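PDB 4JJJ: cellulose 1,4-beta-cellobiosidase from Thermobifida fusca, which probably hydrolyses cellulose as a family 48 glycoside hydrolase, releasing cellobiose from the chain through its catalytic domain, the part crystallised here. Local coordinates for residues E51-Y62 / F620-A631. The protein carries 1 engineered substitution. Sequence-based numbering, arbitrary orientation.
Sequences EAFSYYLWLEAY and FWAQVEIATAFA. With BGC (beta-D-glucopyranose), chain B; BGC (beta-D-glucopyranose), chain C; GLC (alpha-D-glucopyranose), chain D.
Two neighbouring helices, 51-62 and 620-631, probably of the inner ring of the (α/α)6 barrel, run side by side in the same direction, their axes 9.0 Å apart and crossing at 24°, and their N-terminal ends reach the sugar-binding site. Tyr55 lays one ring face on CB of Trp621, which stands 3.7 Å from the ring centroid, while CG1 of Val624 comes to the ring edge. The Tyr55 hydroxyl donates a very short bond of 2.5 Å to OE2 of Glu625, whose carboxylate is turned nearly perpendicular to the ring. Glu625 reaches this hydroxyl through a chain bent at chi2 (95°); its OE2 also accepts from Trp420 and its OE1 pairs with Lys507, which probably offsets the buried negative charge. A phenylalanine in place of Tyr55 would probably leave OE2 of Glu625 with one donor fewer and the carboxylate freer to turn. On one flank, the edge of Phe620 slides against the backbone, CE2 lying 3.3 Å from the carbonyl O of Ala52; farther along this flank CD1 of Leu59 meets CB of Ala627. Toward the C-terminal ends, Thr628 sets its CG2 over the five-membered ring of Trp58, 3.9 Å from the centroid, and Ala631 places CB over a face of Tyr62, whose hydroxyl bonds to Glu635. At the sugar end, Glu51, the predicted proton donor, extends to one beta-glucose: OE1 accepts from O3 and OE2 from O4, the second bond 2.6 Å long. Trp621 NE1 donates to O2 of the same sugar at 3.0 Å, in the plane of its indole. Aromatic packing thus joins two neighbouring barrel helices behind a shared glucose subsite, as expected of the (α/α)6 catalytic domain of family 48 glycoside hydrolases.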
ATOM      1  N   GLU A  51      -0.365  -5.704   2.180  1.00  4.40           N
ATOM      2  CA  GLU A  51      -1.119  -5.007   3.145  1.00  4.42           C
ATOM      3  C   GLU A  51      -1.781  -5.981   4.128  1.00  4.46           C
ATOM      4  O   GLU A  51      -1.740  -5.801   5.334  1.00  4.21           O
ATOM      5  CB  GLU A  51      -2.139  -4.102   2.415  1.00  4.66           C
ATOM      6  CG  GLU A  51      -3.290  -3.588   3.266  1.00  5.31           C
ATOM      7  CD  GLU A  51      -4.219  -2.788   2.400  1.00  5.34           C
ATOM      8  OE1 GLU A  51      -5.248  -3.337   1.947  1.00  6.60           O
ATOM      9  OE2 GLU A  51      -3.863  -1.601   2.069  1.00  5.60           O
ATOM     10  N   ALA A  52      -2.558  -6.914   3.598  1.00  4.70           N
ATOM     11  CA  ALA A  52      -3.246  -7.878   4.478  1.00  4.49           C
ATOM     12  C   ALA A  52      -2.308  -8.599   5.380  1.00  4.44           C
ATOM     13  O   ALA A  52      -2.601  -8.790   6.556  1.00  4.80           O
ATOM     14  CB  ALA A  52      -4.073  -8.822   3.677  1.00  4.59           C
ATOM     15  N   PHE A  53      -1.149  -8.999   4.821  1.00  4.69           N
ATOM     16  CA  PHE A  53      -0.167  -9.655   5.687  1.00  5.18           C
ATOM     17  C   PHE A  53       0.379  -8.777   6.796  1.00  5.54           C
ATOM     18  O   PHE A  53       0.439  -9.213   7.926  1.00  5.40           O
ATOM     19  CB  PHE A  53       0.998 -10.289   4.861  1.00  5.77           C
ATOM     20  CG  PHE A  53       0.746 -11.647   4.333  1.00  6.29           C
ATOM     21  CD1 PHE A  53       1.010 -12.786   5.144  1.00  7.59           C
ATOM     22  CD2 PHE A  53       0.330 -11.866   3.018  1.00  6.95           C
ATOM     23  CE1 PHE A  53       0.822 -14.046   4.640  1.00  7.78           C
ATOM     24  CE2 PHE A  53       0.092 -13.154   2.594  1.00  8.26           C
ATOM     25  CZ  PHE A  53       0.416 -14.212   3.323  1.00  7.29           C
ATOM     26  N   SER A  54       0.550  -7.473   6.510  1.00  5.48           N
ATOM     27  CA  SER A  54       1.001  -6.564   7.562  1.00  5.28           C
ATOM     28  C   SER A  54      -0.016  -6.434   8.655  1.00  5.03           C
ATOM     29  O   SER A  54       0.309  -6.329   9.837  1.00  5.51           O
ATOM     30  CB  SER A  54       1.441  -5.229   6.993  1.00  5.63           C
ATOM     31  OG  SER A  54       0.407  -4.441   6.442  1.00  4.55           O
ATOM     32  N   TYR A  55      -1.316  -6.445   8.291  1.00  4.82           N
ATOM     33  CA  TYR A  55      -2.375  -6.403   9.250  1.00  4.66           C
ATOM     34  C   TYR A  55      -2.525  -7.723  10.043  1.00  4.81           C
ATOM     35  O   TYR A  55      -2.854  -7.702  11.214  1.00  5.30           O
ATOM     36  CB  TYR A  55      -3.709  -5.997   8.600  1.00  4.97           C
ATOM     37  CG  TYR A  55      -3.897  -4.521   8.498  1.00  4.61           C
ATOM     38  CD1 TYR A  55      -4.515  -3.811   9.535  1.00  4.97           C
ATOM     39  CD2 TYR A  55      -3.486  -3.805   7.371  1.00  4.75           C
ATOM     40  CE1 TYR A  55      -4.692  -2.460   9.423  1.00  4.99           C
ATOM     41  CE2 TYR A  55      -3.637  -2.393   7.290  1.00  4.52           C
ATOM     42  CZ  TYR A  55      -4.250  -1.736   8.276  1.00  5.12           C
ATOM     43  OH  TYR A  55      -4.482  -0.385   8.239  1.00  4.91           O
ATOM     44  N   TYR A  56      -2.217  -8.844   9.399  1.00  4.80           N
ATOM     45  CA  TYR A  56      -2.228 -10.150  10.053  1.00  5.31           C
ATOM     46  C   TYR A  56      -1.175 -10.148  11.146  1.00  5.22           C
ATOM     47  O   TYR A  56      -1.430 -10.522  12.292  1.00  5.31           O
ATOM     48  CB  TYR A  56      -2.002 -11.224   9.022  1.00  5.73           C
ATOM     49  CG  TYR A  56      -1.962 -12.679   9.468  1.00  4.98           C
ATOM     50  CD1 TYR A  56      -2.457 -13.121  10.697  1.00  5.34           C
ATOM     51  CD2 TYR A  56      -1.358 -13.626   8.599  1.00  5.29           C
ATOM     52  CE1 TYR A  56      -2.364 -14.495  11.046  1.00  5.21           C
ATOM     53  CE2 TYR A  56      -1.251 -14.970   8.938  1.00  5.14           C
ATOM     54  CZ  TYR A  56      -1.724 -15.322  10.181  1.00  5.50           C
ATOM     55  OH  TYR A  56      -1.504 -16.684  10.545  1.00  6.60           O
ATOM     56  N   LEU A  57      -0.016  -9.601  10.848  1.00  5.16           N
ATOM     57  CA  LEU A  57       1.055  -9.422  11.875  1.00  5.32           C
ATOM     58  C   LEU A  57       0.482  -8.604  13.000  1.00  5.33           C
ATOM     59  O   LEU A  57       0.663  -8.909  14.206  1.00  5.75           O
ATOM     60  CB  LEU A  57       2.271  -8.777  11.333  1.00  5.87           C
ATOM     61  CG  LEU A  57       2.993  -9.539  10.252  1.00  6.02           C
ATOM     62  CD1 LEU A  57       4.142  -8.710   9.722  1.00  6.53           C
ATOM     63  CD2 LEU A  57       3.528 -10.912  10.758  1.00  6.68           C
ATOM     64  N   TRP A  58      -0.139  -7.440  12.672  1.00  5.09           N
ATOM     65  CA  TRP A  58      -0.629  -6.528  13.680  1.00  5.22           C
ATOM     66  C   TRP A  58      -1.609  -7.212  14.637  1.00  5.26           C
ATOM     67  O   TRP A  58      -1.561  -7.054  15.893  1.00  5.49           O
ATOM     68  CB  TRP A  58      -1.281  -5.293  13.068  1.00  5.39           C
ATOM     69  CG  TRP A  58      -1.271  -4.060  13.846  1.00  6.05           C
ATOM     70  CD1 TRP A  58      -0.918  -3.822  15.166  1.00  6.23           C
ATOM     71  CD2 TRP A  58      -1.588  -2.762  13.286  1.00  7.22           C
ATOM     72  NE1 TRP A  58      -1.012  -2.483  15.446  1.00  7.83           N
ATOM     73  CE2 TRP A  58      -1.447  -1.808  14.312  1.00  7.88           C
ATOM     74  CE3 TRP A  58      -2.031  -2.362  12.003  1.00  7.41           C
ATOM     75  CZ2 TRP A  58      -1.690  -0.436  14.117  1.00  8.61           C
ATOM     76  CZ3 TRP A  58      -2.273  -0.974  11.791  1.00  8.10           C
ATOM     77  CH2 TRP A  58      -2.074  -0.032  12.836  1.00  8.55           C
ATOM     78  N   LEU A  59      -2.529  -8.050  14.071  1.00  4.73           N
ATOM     79  CA  LEU A  59      -3.500  -8.716  14.881  1.00  5.51           C
ATOM     80  C   LEU A  59      -2.838  -9.700  15.836  1.00  5.58           C
ATOM     81  O   LEU A  59      -3.213  -9.742  17.026  1.00  6.16           O
ATOM     82  CB  LEU A  59      -4.410  -9.495  13.959  1.00  6.66           C
ATOM     83  CG  LEU A  59      -5.619 -10.227  14.604  1.00  6.62           C
ATOM     84  CD1 LEU A  59      -6.683  -9.248  15.036  1.00  7.01           C
ATOM     85  CD2 LEU A  59      -6.178 -11.247  13.645  1.00  7.63           C
ATOM     86  N   GLU A  60      -1.888 -10.472  15.333  1.00  5.59           N
ATOM     87  CA  GLU A  60      -1.203 -11.413  16.212  1.00  5.86           C
ATOM     88  C   GLU A  60      -0.282 -10.771  17.196  1.00  5.98           C
ATOM     89  O   GLU A  60      -0.077 -11.343  18.268  1.00  7.28           O
ATOM     90  CB  GLU A  60      -0.497 -12.513  15.358  1.00  6.06           C
ATOM     91  CG  GLU A  60      -1.432 -13.334  14.476  1.00  6.68           C
ATOM     92  CD  GLU A  60      -2.448 -14.180  15.150  1.00  7.16           C
ATOM     93  OE1 GLU A  60      -2.786 -13.930  16.358  1.00  6.32           O
ATOM     94  OE2 GLU A  60      -2.965 -15.057  14.424  1.00  7.57           O
ATOM     95  N   ALA A  61       0.210  -9.564  16.884  1.00  5.60           N
ATOM     96  CA  ALA A  61       1.067  -8.910  17.888  1.00  5.91           C
ATOM     97  C   ALA A  61       0.216  -8.482  19.070  1.00  5.51           C
ATOM     98  O   ALA A  61       0.601  -8.599  20.263  1.00  6.14           O
ATOM     99  CB  ALA A  61       1.811  -7.714  17.241  1.00  6.20           C
ATOM    100  N   TYR A  62      -0.960  -7.916  18.827  1.00  5.72           N
ATOM    101  CA  TYR A  62      -1.904  -7.567  19.903  1.00  5.85           C
ATOM    102  C   TYR A  62      -2.381  -8.823  20.616  1.00  5.70           C
ATOM    103  O   TYR A  62      -2.537  -8.793  21.829  1.00  6.67           O
ATOM    104  CB  TYR A  62      -3.097  -6.756  19.422  1.00  6.18           C
ATOM    105  CG  TYR A  62      -2.894  -5.250  19.586  1.00  7.00           C
ATOM    106  CD1 TYR A  62      -2.803  -4.424  18.492  1.00  7.93           C
ATOM    107  CD2 TYR A  62      -2.801  -4.731  20.836  1.00  7.56           C
ATOM    108  CE1 TYR A  62      -2.623  -3.061  18.630  1.00  8.05           C
ATOM    109  CE2 TYR A  62      -2.588  -3.359  20.999  1.00  8.32           C
ATOM    110  CZ  TYR A  62      -2.532  -2.512  19.873  1.00  9.15           C
ATOM    111  OH  TYR A  62      -2.264  -1.121  19.939  1.00 10.57           O
ATOM    112  N   PHE A 620     -10.350  -7.657   5.337  1.00  4.98           N
ATOM    113  CA  PHE A 620      -9.401  -8.147   6.390  1.00  4.87           C
ATOM    114  C   PHE A 620      -8.735  -7.019   7.180  1.00  4.89           C
ATOM    115  O   PHE A 620      -8.740  -6.990   8.414  1.00  4.79           O
ATOM    116  CB  PHE A 620      -8.394  -9.078   5.803  1.00  4.99           C
ATOM    117  CG  PHE A 620      -7.471  -9.711   6.826  1.00  4.96           C
ATOM    118  CD1 PHE A 620      -7.931 -10.757   7.656  1.00  5.85           C
ATOM    119  CD2 PHE A 620      -6.169  -9.268   7.048  1.00  4.94           C
ATOM    120  CE1 PHE A 620      -7.129 -11.350   8.613  1.00  5.80           C
ATOM    121  CE2 PHE A 620      -5.376  -9.854   8.024  1.00  4.99           C
ATOM    122  CZ  PHE A 620      -5.849 -10.893   8.813  1.00  5.05           C
ATOM    123  N   TRP A 621      -8.163  -6.087   6.458  1.00  4.94           N
ATOM    124  CA  TRP A 621      -7.420  -5.000   7.070  1.00  4.80           C
ATOM    125  C   TRP A 621      -8.359  -4.226   7.961  1.00  5.04           C
ATOM    126  O   TRP A 621      -7.963  -3.794   9.010  1.00  5.46           O
ATOM    127  CB  TRP A 621      -6.737  -4.159   6.050  1.00  4.83           C
ATOM    128  CG  TRP A 621      -7.549  -3.145   5.233  1.00  4.58           C
ATOM    129  CD1 TRP A 621      -7.947  -3.267   3.960  1.00  5.14           C
ATOM    130  CD2 TRP A 621      -8.064  -1.836   5.661  1.00  4.98           C
ATOM    131  NE1 TRP A 621      -8.608  -2.164   3.550  1.00  5.70           N
ATOM    132  CE2 TRP A 621      -8.666  -1.246   4.559  1.00  5.30           C
ATOM    133  CE3 TRP A 621      -7.942  -1.085   6.842  1.00  4.93           C
ATOM    134  CZ2 TRP A 621      -9.199   0.013   4.583  1.00  5.66           C
ATOM    135  CZ3 TRP A 621      -8.449   0.153   6.877  1.00  5.38           C
ATOM    136  CH2 TRP A 621      -9.099   0.719   5.745  1.00  5.36           C
ATOM    137  N   ALA A 622      -9.583  -3.996   7.566  1.00  4.17           N
ATOM    138  CA  ALA A 622     -10.518  -3.164   8.320  1.00  4.24           C
ATOM    139  C   ALA A 622     -10.905  -3.887   9.613  1.00  4.32           C
ATOM    140  O   ALA A 622     -11.094  -3.283  10.664  1.00  4.87           O
ATOM    141  CB  ALA A 622     -11.751  -2.820   7.482  1.00  4.59           C
ATOM    142  N   GLN A 623     -11.187  -5.202   9.487  1.00  4.60           N
ATOM    143  CA  GLN A 623     -11.571  -5.969  10.663  1.00  4.92           C
ATOM    144  C   GLN A 623     -10.440  -6.015  11.662  1.00  5.46           C
ATOM    145  O   GLN A 623     -10.676  -5.953  12.875  1.00  5.42           O
ATOM    146  CB  GLN A 623     -12.053  -7.368  10.262  1.00  4.96           C
ATOM    147  CG  GLN A 623     -13.273  -7.355   9.304  1.00  5.01           C
ATOM    148  CD  GLN A 623     -14.455  -6.608   9.928  1.00  5.63           C
ATOM    149  OE1 GLN A 623     -14.886  -6.926  11.054  1.00  6.71           O
ATOM    150  NE2 GLN A 623     -14.980  -5.627   9.258  1.00  6.56           N
ATOM    151  N   VAL A 624      -9.196  -6.140  11.194  1.00  4.90           N
ATOM    152  CA  VAL A 624      -8.020  -6.049  12.096  1.00  4.79           C
ATOM    153  C   VAL A 624      -7.928  -4.657  12.668  1.00  4.49           C
ATOM    154  O   VAL A 624      -7.734  -4.451  13.859  1.00  4.79           O
ATOM    155  CB  VAL A 624      -6.746  -6.482  11.357  1.00  4.42           C
ATOM    156  CG1 VAL A 624      -5.563  -6.187  12.231  1.00  4.84           C
ATOM    157  CG2 VAL A 624      -6.774  -7.940  10.941  1.00  4.55           C
ATOM    158  N   GLU A 625      -8.137  -3.617  11.856  1.00  5.24           N
ATOM    159  CA  GLU A 625      -8.041  -2.232  12.308  1.00  5.53           C
ATOM    160  C   GLU A 625      -8.931  -2.051  13.512  1.00  5.39           C
ATOM    161  O   GLU A 625      -8.561  -1.535  14.564  1.00  5.05           O
ATOM    162  CB  GLU A 625      -8.412  -1.257  11.157  1.00  6.58           C
ATOM    163  CG  GLU A 625      -7.933   0.123  11.421  1.00  7.94           C
ATOM    164  CD  GLU A 625      -6.594   0.407  10.779  1.00  7.67           C
ATOM    165  OE1 GLU A 625      -5.610   0.570  11.481  1.00  9.04           O
ATOM    166  OE2 GLU A 625      -6.455   0.426   9.530  1.00  7.35           O
ATOM    167  N   ILE A 626     -10.161  -2.588  13.403  1.00  5.20           N
ATOM    168  CA  ILE A 626     -11.108  -2.542  14.506  1.00  5.12           C
ATOM    169  C   ILE A 626     -10.559  -3.265  15.783  1.00  5.81           C
ATOM    170  O   ILE A 626     -10.659  -2.732  16.895  1.00  6.38           O
ATOM    171  CB  ILE A 626     -12.509  -3.096  14.103  1.00  5.58           C
ATOM    172  CG1 ILE A 626     -13.127  -2.258  12.986  1.00  5.37           C
ATOM    173  CG2 ILE A 626     -13.402  -3.142  15.299  1.00  5.70           C
ATOM    174  CD1 ILE A 626     -14.283  -3.032  12.308  1.00  5.55           C
ATOM    175  N   ALA A 627     -10.173  -4.515  15.601  1.00  5.76           N
ATOM    176  CA  ALA A 627      -9.587  -5.270  16.715  1.00  5.51           C
ATOM    177  C   ALA A 627      -8.497  -4.454  17.383  1.00  5.50           C
ATOM    178  O   ALA A 627      -8.433  -4.411  18.578  1.00  5.10           O
ATOM    179  CB  ALA A 627      -9.018  -6.579  16.250  1.00  5.67           C
ATOM    180  N   THR A 628      -7.589  -3.882  16.601  1.00  5.40           N
ATOM    181  CA  THR A 628      -6.443  -3.106  17.166  1.00  5.23           C
ATOM    182  C   THR A 628      -6.965  -1.855  17.881  1.00  5.60           C
ATOM    183  O   THR A 628      -6.322  -1.449  18.866  1.00  6.56           O
ATOM    184  CB  THR A 628      -5.385  -2.773  16.146  1.00  5.36           C
ATOM    185  OG1 THR A 628      -5.829  -1.734  15.204  1.00  5.69           O
ATOM    186  CG2 THR A 628      -4.896  -4.027  15.486  1.00  6.44           C
ATOM    187  N   ALA A 629      -8.064  -1.259  17.479  1.00  5.98           N
ATOM    188  CA  ALA A 629      -8.605  -0.066  18.129  1.00  5.64           C
ATOM    189  C   ALA A 629      -9.118  -0.444  19.530  1.00  6.88           C
ATOM    190  O   ALA A 629      -8.913   0.261  20.483  1.00  7.57           O
ATOM    191  CB  ALA A 629      -9.712   0.597  17.266  1.00  6.42           C
ATOM    192  N   PHE A 630      -9.807  -1.562  19.599  1.00  6.82           N
ATOM    193  CA  PHE A 630     -10.255  -2.067  20.907  1.00  6.74           C
ATOM    194  C   PHE A 630      -9.102  -2.391  21.826  1.00  7.54           C
ATOM    195  O   PHE A 630      -9.112  -1.979  23.014  1.00  6.98           O
ATOM    196  CB  PHE A 630     -11.139  -3.297  20.754  1.00  7.20           C
ATOM    197  CG  PHE A 630     -12.418  -3.065  19.970  1.00  7.07           C
ATOM    198  CD1 PHE A 630     -13.098  -1.811  19.924  1.00  7.57           C
ATOM    199  CD2 PHE A 630     -13.036  -4.161  19.389  1.00  7.20           C
ATOM    200  CE1 PHE A 630     -14.317  -1.678  19.227  1.00  7.73           C
ATOM    201  CE2 PHE A 630     -14.237  -4.027  18.668  1.00  7.65           C
ATOM    202  CZ  PHE A 630     -14.908  -2.839  18.640  1.00  7.59           C
ATOM    203  N   ALA A 631      -8.141  -3.114  21.269  1.00  7.02           N
ATOM    204  CA  ALA A 631      -6.924  -3.418  22.063  1.00  7.33           C
ATOM    205  C   ALA A 631      -6.167  -2.177  22.491  1.00  8.11           C
ATOM    206  O   ALA A 631      -5.657  -2.125  23.610  1.00  8.37           O
ATOM    207  CB  ALA A 631      -6.053  -4.377  21.372  1.00  7.39           C
TER
HETATM  208  C2  BGC B   2      -8.377  -0.786  -0.073  0.50  2.90           C
HETATM  209  C3  BGC B   2      -6.929  -0.911   0.396  0.50  2.77           C
HETATM  210  C4  BGC B   2      -6.058   0.216  -0.232  0.50  2.76           C
HETATM  211  C5  BGC B   2      -6.721   1.610  -0.095  0.50  2.74           C
HETATM  212  C6  BGC B   2      -5.943   2.647  -0.871  0.50  2.74           C
HETATM  213  C1  BGC B   2      -8.925   0.611   0.153  0.50  3.11           C
HETATM  214  O2  BGC B   2      -9.195  -1.692   0.655  0.50  2.92           O
HETATM  215  O3  BGC B   2      -6.468  -2.234   0.027  0.50  2.86           O
HETATM  216  O4  BGC B   2      -4.765   0.194   0.405  0.50  2.67           O
HETATM  217  O5  BGC B   2      -8.068   1.512  -0.575  0.50  2.90           O
HETATM  218  O6  BGC B   2      -5.845   2.292  -2.237  0.50  2.72           O
HETATM  219  C2  BGC C   1     -12.129   3.900  -0.845  0.50  5.92           C
HETATM  220  C3  BGC C   1     -11.111   2.821  -1.196  0.50  5.25           C
HETATM  221  C4  BGC C   1     -10.944   1.828  -0.026  0.50  4.54           C
HETATM  222  C5  BGC C   1     -12.258   1.328   0.605  0.50  4.76           C
HETATM  223  C6  BGC C   1     -12.058   0.628   1.952  0.50  4.76           C
HETATM  224  C1  BGC C   1     -13.393   3.294  -0.284  0.50  6.37           C
HETATM  225  O1  BGC C   1     -14.263   4.413   0.087  0.50  9.23           O
HETATM  226  O2  BGC C   1     -12.356   4.611  -2.107  0.50  5.66           O
HETATM  227  O3  BGC C   1      -9.845   3.402  -1.527  0.50  5.82           O
HETATM  228  O4  BGC C   1     -10.204   0.668  -0.412  0.50  3.63           O
HETATM  229  O5  BGC C   1     -13.133   2.429   0.849  0.50  5.70           O
HETATM  230  O6  BGC C   1     -11.572   1.488   2.951  0.50  4.84           O
HETATM  231  C1  GLC D   1     -13.664   2.920  -0.279  0.50 13.96           C
HETATM  232  C2  GLC D   1     -12.512   3.563  -0.940  0.50 13.76           C
HETATM  233  C3  GLC D   1     -11.427   2.510  -1.287  0.50 13.44           C
HETATM  234  C4  GLC D   1     -11.007   1.734  -0.034  0.50 11.25           C
HETATM  235  C5  GLC D   1     -12.296   1.206   0.604  0.50 11.33           C
HETATM  236  C6  GLC D   1     -12.128   0.496   1.915  0.50 11.62           C
HETATM  237  O1  GLC D   1     -14.115   2.062  -1.251  0.50 14.06           O
HETATM  238  O2  GLC D   1     -12.959   4.095  -2.263  0.50 14.86           O
HETATM  239  O3  GLC D   1     -10.324   3.102  -1.953  0.50 14.63           O
HETATM  240  O4  GLC D   1     -10.210   0.593  -0.415  0.50  9.67           O
HETATM  241  O5  GLC D   1     -13.186   2.287   0.889  0.50 12.92           O
HETATM  242  O6  GLC D   1     -11.641   1.399   2.845  0.50 12.02           O